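Long-range contacts in alkaline serine protease (Pseudoalteromonas sp., PDB 1Y9Z), which probably hydrolyses peptide bonds in proteins as a cold-adapted, subtilisin-like serine endopeptidase: residues V151-A156 with D172-V177; V196-P201 with P373-V378. All coordinates share one frame; numbering follows the deposited sequence.

Interaction 1: residues V151-A156 with D172-V177; sequences VLLIAA and DSVMSV. With NA (sodium ion), chain F; NA (sodium ion), chain E; PMS (phenylmethanesulfonic acid), chain H.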
loop_
_atom_site.group_PDB
_atom_site.type_symbol
_atom_site.label_atom_id
_atom_site.label_comp_id
_atom_site.label_asym_id
_atom_site.label_seq_id
_atom_site.Cartn_x
_atom_site.Cartn_y
_atom_site.Cartn_z
ATOM N N VAL A 151 24.902 2.812 -2.355
ATOM C CA VAL A 151 23.604 2.994 -1.708
ATOM C C VAL A 151 22.474 2.724 -2.695
ATOM O O VAL A 151 22.417 3.338 -3.762
ATOM C CB VAL A 151 23.450 4.427 -1.159
ATOM C CG1 VAL A 151 22.093 4.585 -0.481
ATOM C CG2 VAL A 151 24.574 4.732 -0.186
ATOM N N LEU A 152 21.581 1.802 -2.343
ATOM C CA LEU A 152 20.452 1.463 -3.206
ATOM C C LEU A 152 19.327 2.472 -2.985
ATOM O O LEU A 152 18.853 2.654 -1.859
ATOM C CB LEU A 152 19.958 0.041 -2.906
ATOM C CG LEU A 152 18.816 -0.523 -3.760
ATOM C CD1 LEU A 152 19.232 -0.595 -5.222
ATOM C CD2 LEU A 152 18.451 -1.912 -3.254
ATOM N N LEU A 153 18.910 3.123 -4.068
ATOM C CA LEU A 153 17.860 4.134 -4.026
ATOM C C LEU A 153 16.588 3.618 -4.693
ATOM O O LEU A 153 16.619 3.141 -5.830
ATOM C CB LEU A 153 18.343 5.404 -4.733
ATOM C CG LEU A 153 19.697 5.946 -4.262
ATOM C CD1 LEU A 153 20.109 7.116 -5.139
ATOM C CD2 LEU A 153 19.614 6.368 -2.798
ATOM N N ILE A 154 15.469 3.734 -3.984
ATOM C CA ILE A 154 14.182 3.253 -4.474
ATOM C C ILE A 154 13.108 4.312 -4.218
ATOM O O ILE A 154 13.054 4.890 -3.135
ATOM C CB ILE A 154 13.816 1.929 -3.757
ATOM C CG1 ILE A 154 14.917 0.892 -4.014
ATOM C CG2 ILE A 154 12.471 1.409 -4.240
ATOM C CD1 ILE A 154 14.815 -0.354 -3.155
ATOM N N ALA A 155 12.262 4.570 -5.215
ATOM C CA ALA A 155 11.223 5.586 -5.074
ATOM C C ALA A 155 9.953 5.289 -5.866
ATOM O O ALA A 155 9.957 4.491 -6.806
ATOM C CB ALA A 155 11.780 6.948 -5.478
ATOM N N ALA A 156 8.875 5.970 -5.488
ATOM C CA ALA A 156 7.562 5.798 -6.109
ATOM C C ALA A 156 7.404 6.486 -7.462
ATOM O O ALA A 156 7.794 7.639 -7.634
ATOM C CB ALA A 156 6.481 6.294 -5.155
ATOM N N ASP A 172 18.180 7.743 -13.367
ATOM C CA ASP A 172 18.717 6.407 -13.624
ATOM C C ASP A 172 19.317 5.714 -12.402
ATOM O O ASP A 172 19.461 4.492 -12.385
ATOM C CB ASP A 172 19.771 6.464 -14.733
ATOM C CG ASP A 172 19.169 6.753 -16.092
ATOM O OD1 ASP A 172 18.195 6.067 -16.463
ATOM O OD2 ASP A 172 19.676 7.658 -16.789
ATOM N N SER A 173 19.662 6.491 -11.381
ATOM C CA SER A 173 20.265 5.947 -10.165
ATOM C C SER A 173 19.240 5.442 -9.155
ATOM O O SER A 173 19.610 4.932 -8.093
ATOM C CB SER A 173 21.114 7.027 -9.495
ATOM O OG SER A 173 20.302 8.128 -9.115
ATOM N N VAL A 174 17.963 5.577 -9.491
ATOM C CA VAL A 174 16.880 5.185 -8.593
ATOM C C VAL A 174 15.912 4.197 -9.231
ATOM O O VAL A 174 15.594 4.312 -10.417
ATOM C CB VAL A 174 16.075 6.441 -8.164
ATOM C CG1 VAL A 174 15.004 6.072 -7.152
ATOM C CG2 VAL A 174 17.017 7.499 -7.609
ATOM N N MET A 175 15.446 3.225 -8.448
ATOM C CA MET A 175 14.477 2.258 -8.953
ATOM C C MET A 175 13.091 2.891 -8.893
ATOM O O MET A 175 12.626 3.274 -7.817
ATOM C CB MET A 175 14.462 0.981 -8.106
ATOM C CG MET A 175 15.734 0.161 -8.133
ATOM S SD MET A 175 15.510 -1.421 -7.280
ATOM C CE MET A 175 14.784 -2.409 -8.586
ATOM N N SER A 176 12.435 3.014 -10.045
ATOM C CA SER A 176 11.091 3.580 -10.100
ATOM C C SER A 176 10.099 2.437 -9.908
ATOM O O SER A 176 10.064 1.495 -10.700
ATOM C CB SER A 176 10.852 4.258 -11.447
ATOM O OG SER A 176 9.526 4.745 -11.531
ATOM N N VAL A 177 9.285 2.535 -8.862
ATOM C CA VAL A 177 8.325 1.490 -8.522
ATOM C C VAL A 177 6.874 1.773 -8.896
ATOM O O VAL A 177 6.330 2.826 -8.557
ATOM C CB VAL A 177 8.379 1.199 -7.006
ATOM C CG1 VAL A 177 7.397 0.089 -6.647
ATOM C CG2 VAL A 177 9.791 0.815 -6.604
HETATM NA NA NA F . 13.940 3.287 -12.659
HETATM NA NA NA E . 14.820 5.442 -12.197
HETATM C C PMS H . 2.616 9.878 -2.921
HETATM S S PMS H . 3.602 8.459 -3.457
HETATM C C1 PMS H . 3.466 11.096 -2.479
HETATM C C2 PMS H . 3.813 12.080 -3.475
HETATM C C3 PMS H . 4.595 13.221 -3.109
HETATM C C4 PMS H . 5.011 13.338 -1.726
HETATM C C5 PMS H . 4.674 12.376 -0.743
HETATM C C6 PMS H . 3.894 11.220 -1.061
HETATM O O2S PMS H . 4.778 8.977 -4.149
HETATM O O1S PMS H . 2.824 7.632 -4.348
HETATM O O HOH W 1 19.255 2.431 -6.830
#

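Interaction 2: residues V196-P201 with P373-V378; sequences VEISGP and PHVSGV. With NA (sodium ion), chain F.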
loop_
_atom_site.group_PDB
_atom_site.type_symbol
_atom_site.label_atom_id
_atom_site.label_comp_id
_atom_site.label_asym_id
_atom_site.label_seq_id
_atom_site.Cartn_x
_atom_site.Cartn_y
_atom_site.Cartn_z
ATOM N N VAL A 196 9.937 3.204 -15.197
ATOM C CA VAL A 196 9.309 2.217 -14.315
ATOM C C VAL A 196 10.118 0.937 -14.456
ATOM O O VAL A 196 10.276 0.395 -15.553
ATOM C CB VAL A 196 7.831 1.979 -14.683
ATOM C CG1 VAL A 196 7.279 0.776 -13.908
ATOM C CG2 VAL A 196 7.019 3.219 -14.328
ATOM N N GLU A 197 10.616 0.457 -13.325
ATOM C CA GLU A 197 11.510 -0.691 -13.291
ATOM C C GLU A 197 10.969 -1.977 -12.677
ATOM O O GLU A 197 11.298 -3.076 -13.128
ATOM C CB GLU A 197 12.764 -0.251 -12.536
ATOM C CG GLU A 197 14.025 -1.033 -12.794
ATOM C CD GLU A 197 15.229 -0.323 -12.211
ATOM O OE1 GLU A 197 15.319 0.913 -12.376
ATOM O OE2 GLU A 197 16.084 -0.986 -11.595
ATOM N N ILE A 198 10.148 -1.845 -11.647
ATOM C CA ILE A 198 9.624 -3.020 -10.972
ATOM C C ILE A 198 8.302 -2.661 -10.306
ATOM O O ILE A 198 8.023 -1.483 -10.074
ATOM C CB ILE A 198 10.668 -3.512 -9.935
ATOM C CG1 ILE A 198 10.377 -4.952 -9.524
ATOM C CG2 ILE A 198 10.681 -2.591 -8.722
ATOM C CD1 ILE A 198 11.541 -5.611 -8.800
ATOM N N SER A 199 7.489 -3.670 -10.011
ATOM C CA SER A 199 6.188 -3.454 -9.395
ATOM C C SER A 199 6.069 -4.038 -7.998
ATOM O O SER A 199 6.790 -4.966 -7.624
ATOM C CB SER A 199 5.082 -4.061 -10.259
ATOM O OG SER A 199 5.044 -3.469 -11.545
ATOM N N GLY A 200 5.137 -3.477 -7.238
ATOM C CA GLY A 200 4.885 -3.950 -5.892
ATOM C C GLY A 200 3.422 -3.750 -5.553
ATOM O O GLY A 200 2.712 -3.033 -6.262
ATOM N N PRO A 201 2.929 -4.393 -4.486
ATOM C CA PRO A 201 1.529 -4.265 -4.067
ATOM C C PRO A 201 1.214 -2.795 -3.776
ATOM O O PRO A 201 1.886 -2.171 -2.951
ATOM C CB PRO A 201 1.473 -5.130 -2.810
ATOM C CG PRO A 201 2.502 -6.201 -3.096
ATOM C CD PRO A 201 3.638 -5.402 -3.680
ATOM N N PRO A 373 7.602 0.629 -0.451
ATOM C CA PRO A 373 8.159 -0.049 0.727
ATOM C C PRO A 373 8.182 -1.573 0.606
ATOM O O PRO A 373 8.975 -2.238 1.278
ATOM C CB PRO A 373 7.275 0.451 1.876
ATOM C CG PRO A 373 5.989 0.814 1.202
ATOM C CD PRO A 373 6.462 1.477 -0.069
ATOM N N HIS A 374 7.315 -2.135 -0.233
ATOM C CA HIS A 374 7.339 -3.583 -0.426
ATOM C C HIS A 374 8.650 -3.896 -1.140
ATOM O O HIS A 374 9.353 -4.845 -0.797
ATOM C CB HIS A 374 6.173 -4.066 -1.299
ATOM C CG HIS A 374 4.868 -4.186 -0.573
ATOM N ND1 HIS A 374 3.962 -3.151 -0.490
ATOM C CD2 HIS A 374 4.310 -5.228 0.089
ATOM C CE1 HIS A 374 2.900 -3.550 0.188
ATOM N NE2 HIS A 374 3.085 -4.807 0.550
ATOM N N VAL A 375 8.980 -3.078 -2.135
ATOM C CA VAL A 375 10.199 -3.267 -2.912
ATOM C C VAL A 375 11.468 -2.990 -2.110
ATOM O O VAL A 375 12.407 -3.785 -2.140
ATOM C CB VAL A 375 10.178 -2.379 -4.189
ATOM C CG1 VAL A 375 11.512 -2.460 -4.917
ATOM C CG2 VAL A 375 9.057 -2.837 -5.112
ATOM N N SER A 376 11.503 -1.876 -1.386
ATOM C CA SER A 376 12.686 -1.550 -0.597
ATOM C C SER A 376 12.820 -2.484 0.602
ATOM O O SER A 376 13.932 -2.805 1.021
ATOM C CB SER A 376 12.649 -0.084 -0.142
ATOM O OG SER A 376 11.509 0.196 0.648
ATOM N N GLY A 377 11.690 -2.927 1.148
ATOM C CA GLY A 377 11.731 -3.847 2.271
ATOM C C GLY A 377 12.323 -5.165 1.803
ATOM O O GLY A 377 13.206 -5.724 2.454
ATOM N N VAL A 378 11.841 -5.658 0.665
ATOM C CA VAL A 378 12.342 -6.911 0.110
ATOM C C VAL A 378 13.802 -6.770 -0.308
ATOM O O VAL A 378 14.594 -7.691 -0.129
ATOM C CB VAL A 378 11.502 -7.365 -1.109
ATOM C CG1 VAL A 378 12.235 -8.458 -1.879
ATOM C CG2 VAL A 378 10.152 -7.882 -0.638
HETATM NA NA NA F . 13.940 3.287 -12.659
#

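Interaction 1: residues V151-A156 with D172-V177
Met175 N reaches Leu153 O, Ala155 N reaches Met175 O and Val177 N reaches Ala155 O, each at 2.9 Å, zipping strands 152-156 and 174-177 together as parallel neighbours whose directions differ by 27°. The pair belongs to the central, mainly parallel sheet of the subtilisin-like alpha/beta fold. Two of the bonds enter nearly end-on to their carbonyls, whereas Met175 N comes in tilted 26° from the plane of the Leu153 carbonyl. Beyond the ladder, water 1 accepts from Leu153 N and donates to Ser173 O. Branched and aliphatic residues suit such a buried strand pair. Ile154, Met175 and Val177 share one face; helix 368-385 lies over Ile154 and Val177, and helix 391-401 meets Met175. With CG1 of Ile154 anti to its carbonyl carbon (chi1 -58°), that branch lies alongside Met175, 4.0 Å from SD, while CG2 meets Val177 CG2 at 3.6 Å. Were Ile154 cut back to an alanine, Met175 SD and Val177 CG2 would probably lose these apolar neighbours and a gap would open under the helix. On the reverse face, Leu153 and Val174 cross at about a right angle, and Val174 CG1 packs on the small Ala155 CB at 3.7 Å; Leu143 of helix 137-148 covers Leu153 and Val174. The Val174 carbonyl turns away from the ladder toward two sodium positions that lie too close together to be filled at once, so are probably alternatives. At the C-terminal end of strand 152-156 the methyl CB of Ala156 lies 3.3 Å from O2S of the bound phenylmethanesulfonic acid.

Interaction 2: residues V196-P201 with P373-V378
A chi1 of -80° sets His374 CG anti to the carbonyl carbon, and chi2 of 90° turns the imidazole so that one face receives Pro201. The proline lies across that face: CB sits 3.8 Å from the ring centroid and almost on its normal, a CH-pi contact, while CD approaches His374 CG at 3.6 Å. The compact, rigid pyrrolidine suits this place, offering C-H groups to the imidazole face. His374 ND1 is hydrogen-bonded to Met370 O in the same helix, 368-385, which probably helps fix the ring's rotation. This is a helix laid over a strand of the subtilisin-like alpha/beta fold: segments 196-201 and 373-378 cross at 106°, their axes 7.6 Å apart at closest approach. One residue along the helix, Val375 slides past Ile198 in the opposite direction, and CG1 meets Ile198 CG2 at 3.9 Å. Between these two contacts Gly200 probably lets the helix come near, since a CB there would crowd Val375 CG2. At the beginning of the strand Glu197 points its carboxylate elsewhere, OE1 binding a sodium ion at 2.8 Å and OE2 forming a salt bridge with Arg395.

In the fold
Both contacts are buried in the subtilisin-like domain, their centres about 10 Å apart, and both reach the same sheet, in which strands 174-180 and 196-201 are neighbours. Interaction 1 joins two strands edge to edge, so main-chain hydrogen bonds dominate; interaction 2 sets a helix across a strand and relies on apolar and CH-pi packing. Helix 368-385 bridges them: Val375 CG2 also touches Val177 CG1, and Ser376 CA lies against Ile154 CD1. Ser176 O and Glu197 N, 2.9 Å apart, probably form a hydrogen bond between the adjoining strands. One sodium ion ties them further, bound by the backbone carbonyl of Val174 and the carboxylate of Glu197.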